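Local coordinates for MccF (Escherichia coli, PDB 4IIY), which probably acts as a serine carboxypeptidase-like hydrolase of the S66 family, giving self-immunity to the antibiotic microcin C7, at residues D44-A55 / I110-N121; D146-K157 / T248-P259. The protein carries 1 engineered substitution. All coordinates share one frame; numbering follows the deposited sequence.

Interaction 1 (D44-A55 / I110-N121). With 1EI (5'-O-(L-alpha-glutamylsulfamoyl)inosine), chain K; EDO (1,2-ethanediol), chain P.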
loop_
_atom_site.group_PDB
_atom_site.type_symbol
_atom_site.label_atom_id
_atom_site.label_comp_id
_atom_site.label_asym_id
_atom_site.label_seq_id
_atom_site.Cartn_x
_atom_site.Cartn_y
_atom_site.Cartn_z
ATOM N N ASP B 44 -1.413 -20.950 -31.437
ATOM C CA ASP B 44 -1.963 -19.601 -31.343
ATOM C C ASP B 44 -0.884 -18.524 -31.189
ATOM O O ASP B 44 0.283 -18.807 -30.904
ATOM C CB ASP B 44 -2.959 -19.488 -30.181
ATOM C CG ASP B 44 -4.347 -20.022 -30.522
ATOM O OD1 ASP B 44 -4.615 -20.355 -31.700
ATOM O OD2 ASP B 44 -5.184 -20.097 -29.599
ATOM N N THR B 45 -1.321 -17.283 -31.356
ATOM C CA THR B 45 -0.483 -16.108 -31.184
ATOM C C THR B 45 -0.710 -15.461 -29.817
ATOM O O THR B 45 -1.849 -15.163 -29.427
ATOM C CB THR B 45 -0.775 -15.076 -32.292
ATOM O OG1 THR B 45 -0.486 -15.664 -33.569
ATOM C CG2 THR B 45 0.063 -13.823 -32.117
ATOM N N ILE B 46 0.389 -15.263 -29.098
ATOM C CA ILE B 46 0.391 -14.604 -27.800
ATOM C C ILE B 46 1.097 -13.268 -27.965
ATOM O O ILE B 46 2.212 -13.228 -28.487
ATOM C CB ILE B 46 1.164 -15.452 -26.766
ATOM C CG1 ILE B 46 0.489 -16.821 -26.566
ATOM C CG2 ILE B 46 1.292 -14.695 -25.445
ATOM C CD1 ILE B 46 1.287 -17.807 -25.716
ATOM N N GLY B 47 0.460 -12.177 -27.546
ATOM C CA GLY B 47 1.120 -10.881 -27.531
ATOM C C GLY B 47 1.541 -10.540 -26.120
ATOM O O GLY B 47 0.833 -10.896 -25.182
ATOM N N PHE B 48 2.677 -9.871 -25.954
ATOM C CA PHE B 48 3.121 -9.523 -24.610
ATOM C C PHE B 48 3.363 -8.029 -24.430
ATOM O O PHE B 48 3.733 -7.321 -25.380
ATOM C CB PHE B 48 4.314 -10.381 -24.160
ATOM C CG PHE B 48 5.523 -10.333 -25.065
ATOM C CD1 PHE B 48 6.417 -9.282 -24.993
ATOM C CD2 PHE B 48 5.792 -11.374 -25.948
ATOM C CE1 PHE B 48 7.564 -9.260 -25.781
ATOM C CE2 PHE B 48 6.936 -11.354 -26.749
ATOM C CZ PHE B 48 7.815 -10.293 -26.670
ATOM N N PHE B 49 3.128 -7.556 -23.206
ATOM C CA PHE B 49 3.203 -6.132 -22.893
ATOM C C PHE B 49 3.923 -5.914 -21.566
ATOM O O PHE B 49 3.928 -6.800 -20.704
ATOM C CB PHE B 49 1.792 -5.529 -22.818
ATOM C CG PHE B 49 0.980 -6.042 -21.662
ATOM C CD1 PHE B 49 0.900 -5.323 -20.483
ATOM C CD2 PHE B 49 0.338 -7.264 -21.734
ATOM C CE1 PHE B 49 0.178 -5.811 -19.411
ATOM C CE2 PHE B 49 -0.391 -7.748 -20.674
ATOM C CZ PHE B 49 -0.463 -7.023 -19.502
ATOM N N SER B 50 4.517 -4.734 -21.406
ATOM C CA SER B 50 5.230 -4.357 -20.187
ATOM C C SER B 50 4.546 -3.145 -19.548
ATOM O O SER B 50 4.856 -1.989 -19.862
ATOM C CB SER B 50 6.692 -4.043 -20.509
ATOM O OG SER B 50 7.338 -5.151 -21.133
ATOM N N SER B 51 3.608 -3.416 -18.648
ATOM C CA SER B 51 2.810 -2.348 -18.048
ATOM C C SER B 51 3.498 -1.662 -16.872
ATOM O O SER B 51 2.973 -0.678 -16.340
ATOM C CB SER B 51 1.429 -2.853 -17.620
ATOM O OG SER B 51 1.506 -3.893 -16.650
ATOM N N SER B 52 4.672 -2.149 -16.475
ATOM C CA SER B 52 5.402 -1.527 -15.374
ATOM C C SER B 52 6.920 -1.646 -15.559
ATOM O O SER B 52 7.508 -0.873 -16.328
ATOM C CB SER B 52 4.933 -2.091 -14.026
ATOM O OG SER B 52 5.417 -1.314 -12.945
ATOM N N ALA B 53 7.571 -2.585 -14.883
ATOM C CA ALA B 53 9.034 -2.668 -14.940
ATOM C C ALA B 53 9.536 -3.084 -16.321
ATOM O O ALA B 53 8.937 -3.952 -16.958
ATOM C CB ALA B 53 9.561 -3.630 -13.885
ATOM N N PRO B 54 10.653 -2.487 -16.778
ATOM C CA PRO B 54 11.151 -2.757 -18.134
ATOM C C PRO B 54 12.048 -3.996 -18.209
ATOM O O PRO B 54 13.196 -3.911 -18.673
ATOM C CB PRO B 54 11.965 -1.501 -18.442
ATOM C CG PRO B 54 12.536 -1.120 -17.111
ATOM C CD PRO B 54 11.400 -1.390 -16.132
ATOM N N ALA B 55 11.531 -5.146 -17.797
ATOM C CA ALA B 55 12.372 -6.327 -17.661
ATOM C C ALA B 55 12.797 -6.966 -18.978
ATOM O O ALA B 55 13.701 -7.796 -18.973
ATOM C CB ALA B 55 11.737 -7.366 -16.711
ATOM N N ILE B 110 -4.327 -12.026 -32.278
ATOM C CA ILE B 110 -3.878 -12.369 -30.928
ATOM C C ILE B 110 -4.983 -13.047 -30.121
ATOM O O ILE B 110 -6.085 -12.520 -30.005
ATOM C CB ILE B 110 -3.354 -11.114 -30.191
ATOM C CG1 ILE B 110 -2.127 -10.566 -30.912
ATOM C CG2 ILE B 110 -3.004 -11.445 -28.743
ATOM C CD1 ILE B 110 -1.549 -9.304 -30.306
ATOM N N THR B 111 -4.688 -14.220 -29.568
ATOM C CA THR B 111 -5.647 -14.947 -28.741
ATOM C C THR B 111 -5.426 -14.672 -27.245
ATOM O O THR B 111 -6.363 -14.711 -26.450
ATOM C CB THR B 111 -5.567 -16.469 -29.004
ATOM O OG1 THR B 111 -5.945 -16.737 -30.362
ATOM C CG2 THR B 111 -6.487 -17.245 -28.084
ATOM N N CYS B 112 -4.172 -14.414 -26.876
ATOM C CA CYS B 112 -3.773 -14.255 -25.477
ATOM C C CYS B 112 -2.849 -13.056 -25.350
ATOM O O CYS B 112 -1.892 -12.917 -26.121
ATOM C CB CYS B 112 -3.073 -15.528 -24.982
ATOM S SG CYS B 112 -2.324 -15.433 -23.339
ATOM N N ILE B 113 -3.167 -12.185 -24.395
ATOM C CA ILE B 113 -2.344 -11.029 -24.053
ATOM C C ILE B 113 -1.702 -11.301 -22.694
ATOM O O ILE B 113 -2.406 -11.437 -21.689
ATOM C CB ILE B 113 -3.190 -9.741 -24.015
ATOM C CG1 ILE B 113 -3.733 -9.432 -25.417
ATOM C CG2 ILE B 113 -2.380 -8.568 -23.484
ATOM C CD1 ILE B 113 -4.676 -8.241 -25.471
ATOM N N MET B 114 -0.374 -11.408 -22.689
ATOM C CA MET B 114 0.394 -11.877 -21.540
ATOM C C MET B 114 1.359 -10.806 -21.040
ATOM O O MET B 114 2.113 -10.219 -21.818
ATOM C CB MET B 114 1.188 -13.129 -21.941
ATOM C CG MET B 114 2.089 -13.696 -20.844
ATOM S SD MET B 114 3.014 -15.162 -21.388
ATOM C CE MET B 114 1.685 -16.368 -21.492
ATOM N N SER B 115 1.337 -10.551 -19.737
ATOM C CA SER B 115 2.290 -9.645 -19.127
ATOM C C SER B 115 3.711 -10.167 -19.260
ATOM O O SER B 115 3.935 -11.367 -19.112
ATOM C CB SER B 115 1.934 -9.498 -17.651
ATOM O OG SER B 115 2.888 -8.721 -16.965
ATOM N N THR B 116 4.677 -9.288 -19.515
ATOM C CA THR B 116 6.076 -9.710 -19.426
ATOM C C THR B 116 6.530 -9.889 -17.966
ATOM O O THR B 116 7.234 -10.856 -17.636
ATOM C CB THR B 116 7.033 -8.730 -20.116
ATOM O OG1 THR B 116 6.880 -7.433 -19.526
ATOM C CG2 THR B 116 6.767 -8.661 -21.624
ATOM N N ILE B 117 6.123 -8.945 -17.114
ATOM C CA ILE B 117 6.480 -8.899 -15.698
ATOM C C ILE B 117 5.649 -7.790 -15.058
ATOM O O ILE B 117 5.068 -6.956 -15.756
ATOM C CB ILE B 117 7.990 -8.609 -15.504
ATOM C CG1 ILE B 117 8.475 -9.026 -14.110
ATOM C CG2 ILE B 117 8.308 -7.138 -15.789
ATOM C CD1 ILE B 117 9.993 -9.222 -14.031
ATOM N N GLY B 118 5.609 -7.773 -13.734
ATOM C CA GLY B 118 4.915 -6.735 -12.996
ATOM C C GLY B 118 5.784 -5.535 -12.677
ATOM O O GLY B 118 6.441 -4.980 -13.563
ATOM N N GLY B 119 5.767 -5.126 -11.412
ATOM C CA GLY B 119 6.462 -3.936 -10.967
ATOM C C GLY B 119 5.643 -3.238 -9.896
ATOM O O GLY B 119 5.430 -3.782 -8.812
ATOM N N ASP B 120 5.159 -2.038 -10.211
ATOM C CA ASP B 120 4.456 -1.187 -9.251
ATOM C C ASP B 120 3.357 -0.332 -9.883
ATOM O O ASP B 120 2.542 0.239 -9.154
ATOM C CB ASP B 120 5.438 -0.223 -8.578
ATOM C CG ASP B 120 6.407 -0.916 -7.663
ATOM O OD1 ASP B 120 6.044 -1.171 -6.495
ATOM O OD2 ASP B 120 7.538 -1.191 -8.103
ATOM N N ASN B 121 3.344 -0.207 -11.210
ATOM C CA ASN B 121 2.725 0.960 -11.843
ATOM C C ASN B 121 1.596 0.707 -12.829
ATOM O O ASN B 121 1.159 1.637 -13.514
ATOM C CB ASN B 121 3.819 1.841 -12.472
ATOM C CG ASN B 121 4.778 2.359 -11.438
ATOM O OD1 ASN B 121 5.968 2.095 -11.488
ATOM N ND2 ASN B 121 4.247 3.065 -10.445
HETATM O O6 1EI K . 16.800 -9.690 -9.665
HETATM C C6 1EI K . 15.978 -10.577 -9.346
HETATM N N1 1EI K . 16.374 -11.720 -8.751
HETATM C C2 1EI K . 15.503 -12.684 -8.406
HETATM N N3 1EI K . 14.181 -12.593 -8.626
HETATM C C5 1EI K . 14.540 -10.399 -9.620
HETATM C C4 1EI K . 13.663 -11.495 -9.217
HETATM N N7 1EI K . 13.754 -9.458 -10.181
HETATM C C8 1EI K . 12.478 -9.910 -10.137
HETATM N N9 1EI K . 12.436 -11.121 -9.560
HETATM C "C1'" 1EI K . 11.231 -11.933 -9.321
HETATM O "O4'" 1EI K . 10.240 -11.718 -10.315
HETATM C "C2'" 1EI K . 10.608 -11.492 -8.013
HETATM O "O2'" 1EI K . 11.129 -12.271 -6.936
HETATM C "C3'" 1EI K . 9.132 -11.742 -8.232
HETATM O "O3'" 1EI K . 8.750 -12.944 -7.569
HETATM C "C4'" 1EI K . 8.961 -11.945 -9.727
HETATM C "C5'" 1EI K . 7.917 -11.003 -10.313
HETATM O "O5'" 1EI K . 8.317 -9.638 -10.157
HETATM S SBF 1EI K . 7.256 -8.543 -10.328
HETATM O OAE 1EI K . 7.900 -7.357 -10.851
HETATM O OAF 1EI K . 6.272 -9.071 -11.235
HETATM N NAQ 1EI K . 6.638 -8.314 -8.928
HETATM C C 1EI K . 5.575 -7.537 -8.631
HETATM O O 1EI K . 4.891 -6.880 -9.407
HETATM C CA 1EI K . 5.166 -7.510 -7.186
HETATM N N 1EI K . 6.109 -8.253 -6.368
HETATM C CB 1EI K . 5.033 -6.066 -6.714
HETATM C CG 1EI K . 3.868 -5.909 -5.742
HETATM C CD 1EI K . 4.269 -6.354 -4.354
HETATM O OE1 1EI K . 5.271 -7.086 -4.220
HETATM O OE2 1EI K . 3.579 -5.969 -3.395
HETATM C C1 EDO P . -9.447 -21.002 -31.781
HETATM O O1 EDO P . -10.610 -20.790 -30.969
HETATM C C2 EDO P . -8.221 -21.245 -30.905
HETATM O O2 EDO P . -7.841 -20.045 -30.216
HETATM O O HOH W 1 -4.004 -16.655 -32.296
HETATM O O HOH W 2 3.082 -6.081 -17.658
HETATM O O HOH W 3 6.184 -4.527 -17.096
HETATM O O HOH W 4 7.399 0.337 -12.927
#

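Interaction 2 (D146-K157 / T248-P259). With 1EI (5'-O-(L-alpha-glutamylsulfamoyl)inosine), chain K.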
loop_
_atom_site.group_PDB
_atom_site.type_symbol
_atom_site.label_atom_id
_atom_site.label_comp_id
_atom_site.label_asym_id
_atom_site.label_seq_id
_atom_site.Cartn_x
_atom_site.Cartn_y
_atom_site.Cartn_z
ATOM N N ASP B 146 1.894 -7.098 -9.743
ATOM C CA ASP B 146 1.371 -5.758 -10.028
ATOM C C ASP B 146 0.279 -5.740 -11.093
ATOM O O ASP B 146 -0.596 -4.852 -11.103
ATOM C CB ASP B 146 2.498 -4.824 -10.469
ATOM C CG ASP B 146 1.994 -3.435 -10.759
ATOM O OD1 ASP B 146 1.643 -2.732 -9.796
ATOM O OD2 ASP B 146 1.911 -3.065 -11.952
ATOM N N THR B 147 0.338 -6.691 -12.017
ATOM C CA THR B 147 -0.639 -6.727 -13.101
ATOM C C THR B 147 -2.065 -7.008 -12.609
ATOM O O THR B 147 -3.035 -6.822 -13.349
ATOM C CB THR B 147 -0.193 -7.722 -14.177
ATOM O OG1 THR B 147 1.224 -7.593 -14.354
ATOM C CG2 THR B 147 -0.882 -7.426 -15.502
ATOM N N THR B 148 -2.195 -7.426 -11.351
ATOM C CA THR B 148 -3.490 -7.468 -10.688
ATOM C C THR B 148 -4.328 -6.219 -10.946
ATOM O O THR B 148 -5.542 -6.300 -11.111
ATOM C CB THR B 148 -3.299 -7.601 -9.162
ATOM O OG1 THR B 148 -2.666 -8.848 -8.853
ATOM C CG2 THR B 148 -4.629 -7.533 -8.414
ATOM N N ALA B 149 -3.699 -5.048 -10.957
ATOM C CA ALA B 149 -4.479 -3.827 -11.161
ATOM C C ALA B 149 -5.250 -3.880 -12.483
ATOM O O ALA B 149 -6.411 -3.458 -12.554
ATOM C CB ALA B 149 -3.586 -2.597 -11.100
ATOM N N LEU B 150 -4.612 -4.401 -13.526
ATOM C CA LEU B 150 -5.256 -4.560 -14.829
ATOM C C LEU B 150 -6.259 -5.704 -14.855
ATOM O O LEU B 150 -7.347 -5.566 -15.410
ATOM C CB LEU B 150 -4.229 -4.785 -15.935
ATOM C CG LEU B 150 -3.122 -3.750 -16.056
ATOM C CD1 LEU B 150 -2.331 -4.021 -17.322
ATOM C CD2 LEU B 150 -3.687 -2.325 -16.065
ATOM N N LEU B 151 -5.909 -6.843 -14.265
ATOM C CA LEU B 151 -6.811 -7.993 -14.271
ATOM C C LEU B 151 -8.108 -7.648 -13.559
ATOM O O LEU B 151 -9.206 -7.924 -14.066
ATOM C CB LEU B 151 -6.158 -9.192 -13.588
ATOM C CG LEU B 151 -4.848 -9.698 -14.200
ATOM C CD1 LEU B 151 -4.222 -10.755 -13.310
ATOM C CD2 LEU B 151 -5.054 -10.246 -15.612
ATOM N N ALA B 152 -7.980 -7.049 -12.379
ATOM C CA ALA B 152 -9.147 -6.678 -11.587
ATOM C C ALA B 152 -9.897 -5.503 -12.221
ATOM O O ALA B 152 -11.132 -5.496 -12.267
ATOM C CB ALA B 152 -8.734 -6.352 -10.161
ATOM N N GLY B 153 -9.164 -4.502 -12.690
ATOM C CA GLY B 153 -9.786 -3.337 -13.287
ATOM C C GLY B 153 -10.564 -3.659 -14.552
ATOM O O GLY B 153 -11.662 -3.141 -14.776
ATOM N N ILE B 154 -10.007 -4.520 -15.394
ATOM C CA ILE B 154 -10.691 -4.945 -16.609
ATOM C C ILE B 154 -11.954 -5.727 -16.261
ATOM O O ILE B 154 -13.013 -5.513 -16.859
ATOM C CB ILE B 154 -9.746 -5.745 -17.532
ATOM C CG1 ILE B 154 -8.710 -4.801 -18.147
ATOM C CG2 ILE B 154 -10.529 -6.477 -18.607
ATOM C CD1 ILE B 154 -7.570 -5.497 -18.868
ATOM N N TYR B 155 -11.868 -6.617 -15.284
ATOM C CA TYR B 155 -13.056 -7.340 -14.837
ATOM C C TYR B 155 -14.136 -6.375 -14.334
ATOM O O TYR B 155 -15.317 -6.492 -14.685
ATOM C CB TYR B 155 -12.685 -8.358 -13.749
ATOM C CG TYR B 155 -13.881 -9.054 -13.144
ATOM C CD1 TYR B 155 -14.577 -10.025 -13.846
ATOM C CD2 TYR B 155 -14.330 -8.721 -11.869
ATOM C CE1 TYR B 155 -15.683 -10.652 -13.287
ATOM C CE2 TYR B 155 -15.427 -9.346 -11.303
ATOM C CZ TYR B 155 -16.098 -10.312 -12.018
ATOM O OH TYR B 155 -17.196 -10.923 -11.443
ATOM N N ALA B 156 -13.737 -5.417 -13.507
ATOM C CA ALA B 156 -14.680 -4.447 -12.949
ATOM C C ALA B 156 -15.406 -3.666 -14.044
ATOM O O ALA B 156 -16.612 -3.421 -13.941
ATOM C CB ALA B 156 -13.969 -3.493 -11.983
ATOM N N LYS B 157 -14.680 -3.284 -15.091
ATOM C CA LYS B 157 -15.252 -2.463 -16.157
ATOM C C LYS B 157 -16.029 -3.239 -17.211
ATOM O O LYS B 157 -16.941 -2.682 -17.836
ATOM C CB LYS B 157 -14.149 -1.666 -16.850
ATOM C CG LYS B 157 -13.648 -0.481 -16.055
ATOM C CD LYS B 157 -14.717 0.611 -15.986
ATOM C CE LYS B 157 -14.240 1.835 -15.228
ATOM N NZ LYS B 157 -15.313 2.871 -15.159
ATOM N N THR B 248 -0.988 -4.954 -4.264
ATOM C CA THR B 248 -1.366 -4.236 -5.479
ATOM C C THR B 248 -2.811 -3.721 -5.445
ATOM O O THR B 248 -3.108 -2.644 -5.971
ATOM C CB THR B 248 -1.151 -5.114 -6.722
ATOM O OG1 THR B 248 0.227 -5.479 -6.797
ATOM C CG2 THR B 248 -1.524 -4.370 -7.996
ATOM N N LEU B 249 -3.714 -4.472 -4.822
ATOM C CA LEU B 249 -5.105 -4.044 -4.731
ATOM C C LEU B 249 -5.244 -2.688 -4.034
ATOM O O LEU B 249 -6.185 -1.945 -4.311
ATOM C CB LEU B 249 -5.965 -5.098 -4.030
ATOM C CG LEU B 249 -6.203 -6.379 -4.837
ATOM C CD1 LEU B 249 -6.896 -7.429 -3.970
ATOM C CD2 LEU B 249 -7.003 -6.125 -6.116
ATOM N N THR B 250 -4.328 -2.364 -3.131
ATOM C CA THR B 250 -4.375 -1.058 -2.488
ATOM C C THR B 250 -4.306 0.102 -3.493
ATOM O O THR B 250 -4.766 1.203 -3.192
ATOM C CB THR B 250 -3.274 -0.859 -1.409
ATOM O OG1 THR B 250 -1.980 -0.777 -2.018
ATOM C CG2 THR B 250 -3.302 -1.973 -0.368
ATOM N N GLY B 251 -3.729 -0.128 -4.676
ATOM C CA GLY B 251 -3.606 0.926 -5.671
ATOM C C GLY B 251 -4.867 1.203 -6.471
ATOM O O GLY B 251 -4.920 2.208 -7.184
ATOM N N ILE B 252 -5.871 0.330 -6.366
ATOM C CA ILE B 252 -7.157 0.533 -7.037
ATOM C C ILE B 252 -8.319 0.594 -6.045
ATOM O O ILE B 252 -9.464 0.860 -6.434
ATOM C CB ILE B 252 -7.443 -0.551 -8.106
ATOM C CG1 ILE B 252 -7.620 -1.948 -7.481
ATOM C CG2 ILE B 252 -6.348 -0.549 -9.161
ATOM C CD1 ILE B 252 -8.054 -3.015 -8.485
ATOM N N TRP B 253 -8.026 0.349 -4.767
ATOM C CA TRP B 253 -9.055 0.231 -3.744
ATOM C C TRP B 253 -9.902 1.503 -3.682
ATOM O O TRP B 253 -9.380 2.611 -3.780
ATOM C CB TRP B 253 -8.407 -0.058 -2.379
ATOM C CG TRP B 253 -9.306 -0.739 -1.417
ATOM C CD1 TRP B 253 -10.126 -0.148 -0.502
ATOM C CD2 TRP B 253 -9.500 -2.149 -1.282
ATOM N NE1 TRP B 253 -10.804 -1.105 0.208
ATOM C CE2 TRP B 253 -10.444 -2.344 -0.257
ATOM C CE3 TRP B 253 -8.948 -3.269 -1.913
ATOM C CZ2 TRP B 253 -10.861 -3.614 0.141
ATOM C CZ3 TRP B 253 -9.364 -4.531 -1.516
ATOM C CH2 TRP B 253 -10.314 -4.692 -0.499
ATOM N N GLY B 254 -11.209 1.333 -3.526
ATOM C CA GLY B 254 -12.116 2.464 -3.392
ATOM C C GLY B 254 -12.607 3.030 -4.712
ATOM O O GLY B 254 -13.588 3.785 -4.746
ATOM N N SER B 255 -11.925 2.684 -5.801
ATOM C CA SER B 255 -12.251 3.220 -7.123
ATOM C C SER B 255 -13.223 2.331 -7.888
ATOM O O SER B 255 -13.509 1.201 -7.480
ATOM C CB SER B 255 -10.980 3.404 -7.964
ATOM O OG SER B 255 -10.566 2.181 -8.566
ATOM N N GLU B 256 -13.702 2.849 -9.014
ATOM C CA GLU B 256 -14.594 2.112 -9.898
ATOM C C GLU B 256 -13.903 0.904 -10.528
ATOM O O GLU B 256 -14.563 0.044 -11.113
ATOM C CB GLU B 256 -15.154 3.044 -10.985
ATOM C CG GLU B 256 -14.121 3.539 -11.990
ATOM C CD GLU B 256 -14.552 4.825 -12.693
ATOM O OE1 GLU B 256 -14.941 4.758 -13.875
ATOM O OE2 GLU B 256 -14.499 5.899 -12.059
ATOM N N TRP B 257 -12.580 0.824 -10.391
ATOM C CA TRP B 257 -11.819 -0.305 -10.938
ATOM C C TRP B 257 -11.616 -1.453 -9.948
ATOM O O TRP B 257 -11.113 -2.509 -10.322
ATOM C CB TRP B 257 -10.468 0.160 -11.507
ATOM C CG TRP B 257 -10.626 0.949 -12.764
ATOM C CD1 TRP B 257 -10.720 0.455 -14.033
ATOM C CD2 TRP B 257 -10.701 2.376 -12.882
ATOM N NE1 TRP B 257 -10.856 1.485 -14.932
ATOM C CE2 TRP B 257 -10.852 2.676 -14.252
ATOM C CE3 TRP B 257 -10.661 3.427 -11.961
ATOM C CZ2 TRP B 257 -10.959 3.987 -14.725
ATOM C CZ3 TRP B 257 -10.774 4.724 -12.427
ATOM C CH2 TRP B 257 -10.922 4.995 -13.798
ATOM N N MET B 258 -11.999 -1.256 -8.690
ATOM C CA MET B 258 -11.949 -2.344 -7.721
ATOM C C MET B 258 -13.265 -3.117 -7.758
ATOM O O MET B 258 -14.317 -2.564 -7.426
ATOM C CB MET B 258 -11.694 -1.811 -6.310
ATOM C CG MET B 258 -11.739 -2.899 -5.254
ATOM S SD MET B 258 -10.389 -4.092 -5.430
ATOM C CE MET B 258 -11.072 -5.452 -4.465
ATOM N N PRO B 259 -13.224 -4.394 -8.162
ATOM C CA PRO B 259 -14.474 -5.166 -8.166
ATOM C C PRO B 259 -15.091 -5.222 -6.775
ATOM O O PRO B 259 -14.391 -5.429 -5.791
ATOM C CB PRO B 259 -14.037 -6.573 -8.589
ATOM C CG PRO B 259 -12.664 -6.426 -9.154
ATOM C CD PRO B 259 -12.055 -5.201 -8.556
HETATM O O6 1EI K . 16.800 -9.690 -9.665
HETATM C C6 1EI K . 15.978 -10.577 -9.346
HETATM N N1 1EI K . 16.374 -11.720 -8.751
HETATM C C2 1EI K . 15.503 -12.684 -8.406
HETATM N N3 1EI K . 14.181 -12.593 -8.626
HETATM C C5 1EI K . 14.540 -10.399 -9.620
HETATM C C4 1EI K . 13.663 -11.495 -9.217
HETATM N N7 1EI K . 13.754 -9.458 -10.181
HETATM C C8 1EI K . 12.478 -9.910 -10.137
HETATM N N9 1EI K . 12.436 -11.121 -9.560
HETATM C "C1'" 1EI K . 11.231 -11.933 -9.321
HETATM O "O4'" 1EI K . 10.240 -11.718 -10.315
HETATM C "C2'" 1EI K . 10.608 -11.492 -8.013
HETATM O "O2'" 1EI K . 11.129 -12.271 -6.936
HETATM C "C3'" 1EI K . 9.132 -11.742 -8.232
HETATM O "O3'" 1EI K . 8.750 -12.944 -7.569
HETATM C "C4'" 1EI K . 8.961 -11.945 -9.727
HETATM C "C5'" 1EI K . 7.917 -11.003 -10.313
HETATM O "O5'" 1EI K . 8.317 -9.638 -10.157
HETATM S SBF 1EI K . 7.256 -8.543 -10.328
HETATM O OAE 1EI K . 7.900 -7.357 -10.851
HETATM O OAF 1EI K . 6.272 -9.071 -11.235
HETATM N NAQ 1EI K . 6.638 -8.314 -8.928
HETATM C C 1EI K . 5.575 -7.537 -8.631
HETATM O O 1EI K . 4.891 -6.880 -9.407
HETATM C CA 1EI K . 5.166 -7.510 -7.186
HETATM N N 1EI K . 6.109 -8.253 -6.368
HETATM C CB 1EI K . 5.033 -6.066 -6.714
HETATM C CG 1EI K . 3.868 -5.909 -5.742
HETATM C CD 1EI K . 4.269 -6.354 -4.354
HETATM O OE1 1EI K . 5.271 -7.086 -4.220
HETATM O OE2 1EI K . 3.579 -5.969 -3.395
HETATM O O HOH W 5 1.837 -2.995 -7.079
#

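Interaction 1 (D44-A55 / I110-N121)
Ser52 OG accepts two backbone N-H groups. Asp120 N lies 2.8 Å from Ser52 OG in a nearly straight bond (172°), and Asn121 N donates to the same OG along a more bent path (142°). The hydroxyl reaches both with OG anti to its own N (chi1 -168°), and it donates to water 4. Beside it, Ala53 N bonds to Gly118 O at 3.0 Å. These bonds hold the loop at Gly118 and Gly119, whose N-H groups grip OAF and the glutamyl carbonyl O of the bound glutamylsulfamoyl inosine. Replacing Ser52 by an alanine would probably leave the N-H groups of Asp120 and Asn121 without their shared acceptor and the loop less firmly set.

Further back, Ser50 OG and Thr116 OG1 share a hydrogen bond of 2.8 Å. Ser115 CA sits over one face of the Phe49 ring, 4.0 Å from its centroid, and Ile113 CG2 approaches Phe49 CD2 at 3.5 Å. Backbone hydrogen bonds such as Met114 N to Gly47 O join the two parallel strands behind them.

Strand 45-49 runs between strands 76-79 and 110-115. Helix 94-105 packs on Phe49 and Ile113, while helix 168-172 touches Phe48 and Met114 on the other face.

Interaction 2 (D146-K157 / T248-P259)
Lys157 lies across one face of the Trp257 indole. Its CE sits over the five-membered ring, 3.8 Å from that centroid, in a CH-pi contact. The lysine chain bends about its CB-CG bond (chi2 -70°), which folds CE over the ring. Glu256 CG rests on the same face, and the Lys157 and Glu256 side chains meet obliquely there. They form a salt bridge, but the 2.3 Å between Lys157 NZ and Glu256 OE1 is too short to be trusted in detail. The amino group is also an off-centre cation-pi partner of the six-membered ring.

Gly153 CA meets the indole at its edge, in the ring plane. The same CA makes a C-H...O contact with Trp257 O at 3.4 Å. Ala156 CB comes to the same carbonyl oxygen from the next turn of the helix.

Pro259 approaches the edge of the Tyr155 ring, with its CG 3.9 Å from Tyr155 CD2. Ala152 CB touches both Pro259 CD and Ile252 CD1, the latter at 3.8 Å from it. One turn earlier, the Thr148 and Leu249 side chains cross at about a right angle, with Thr148 CG2 3.6 Å from Leu249 CD2. Thr248 CG2 lies against Asp146 O and Ala149 N.

Water 5 donates to both Asp146 OD1 and Thr248 OG1. Asp146 OD2 is held by Ser122 N, and Thr248 OG1 is also bonded to Asn245. Asp146 N donates to the glutamyl carbonyl O of the ligand.

Helix 148-158 follows the predicted nucleophile position, Ala145. Its packing here joins the N-terminal and C-terminal LD-carboxypeptidase regions beside the ligand pocket. Polar groups and ligand lie at its start, small apolar contacts in the middle, charge at the far end. There Glu256 OE2 also pairs with Arg290 of the second subunit, so its carboxylate probably balances positive charge from both chains.

Overall arrangement
The two interactions have centres about 17 Å apart and follow one another along the chain. They meet at the ligand, where Gly119 N of interaction 1 and Asp146 N of interaction 2 donate to the same glutamyl carbonyl O. This pairing is consistent with an oxyanion hole. Ala145, the engineered residue at the predicted nucleophile position, has its side chain about 5 Å from Gly118 and from the side chain of Asp146. Gly119 N and Asp146 CB pack at 3.4 Å. A probable hydrogen bond of 3.3 Å joins Ser115 OG to Thr147 OG1. Interaction 2 also ties the N-terminal family region to the C-terminal one, and both contacts touch the second subunit.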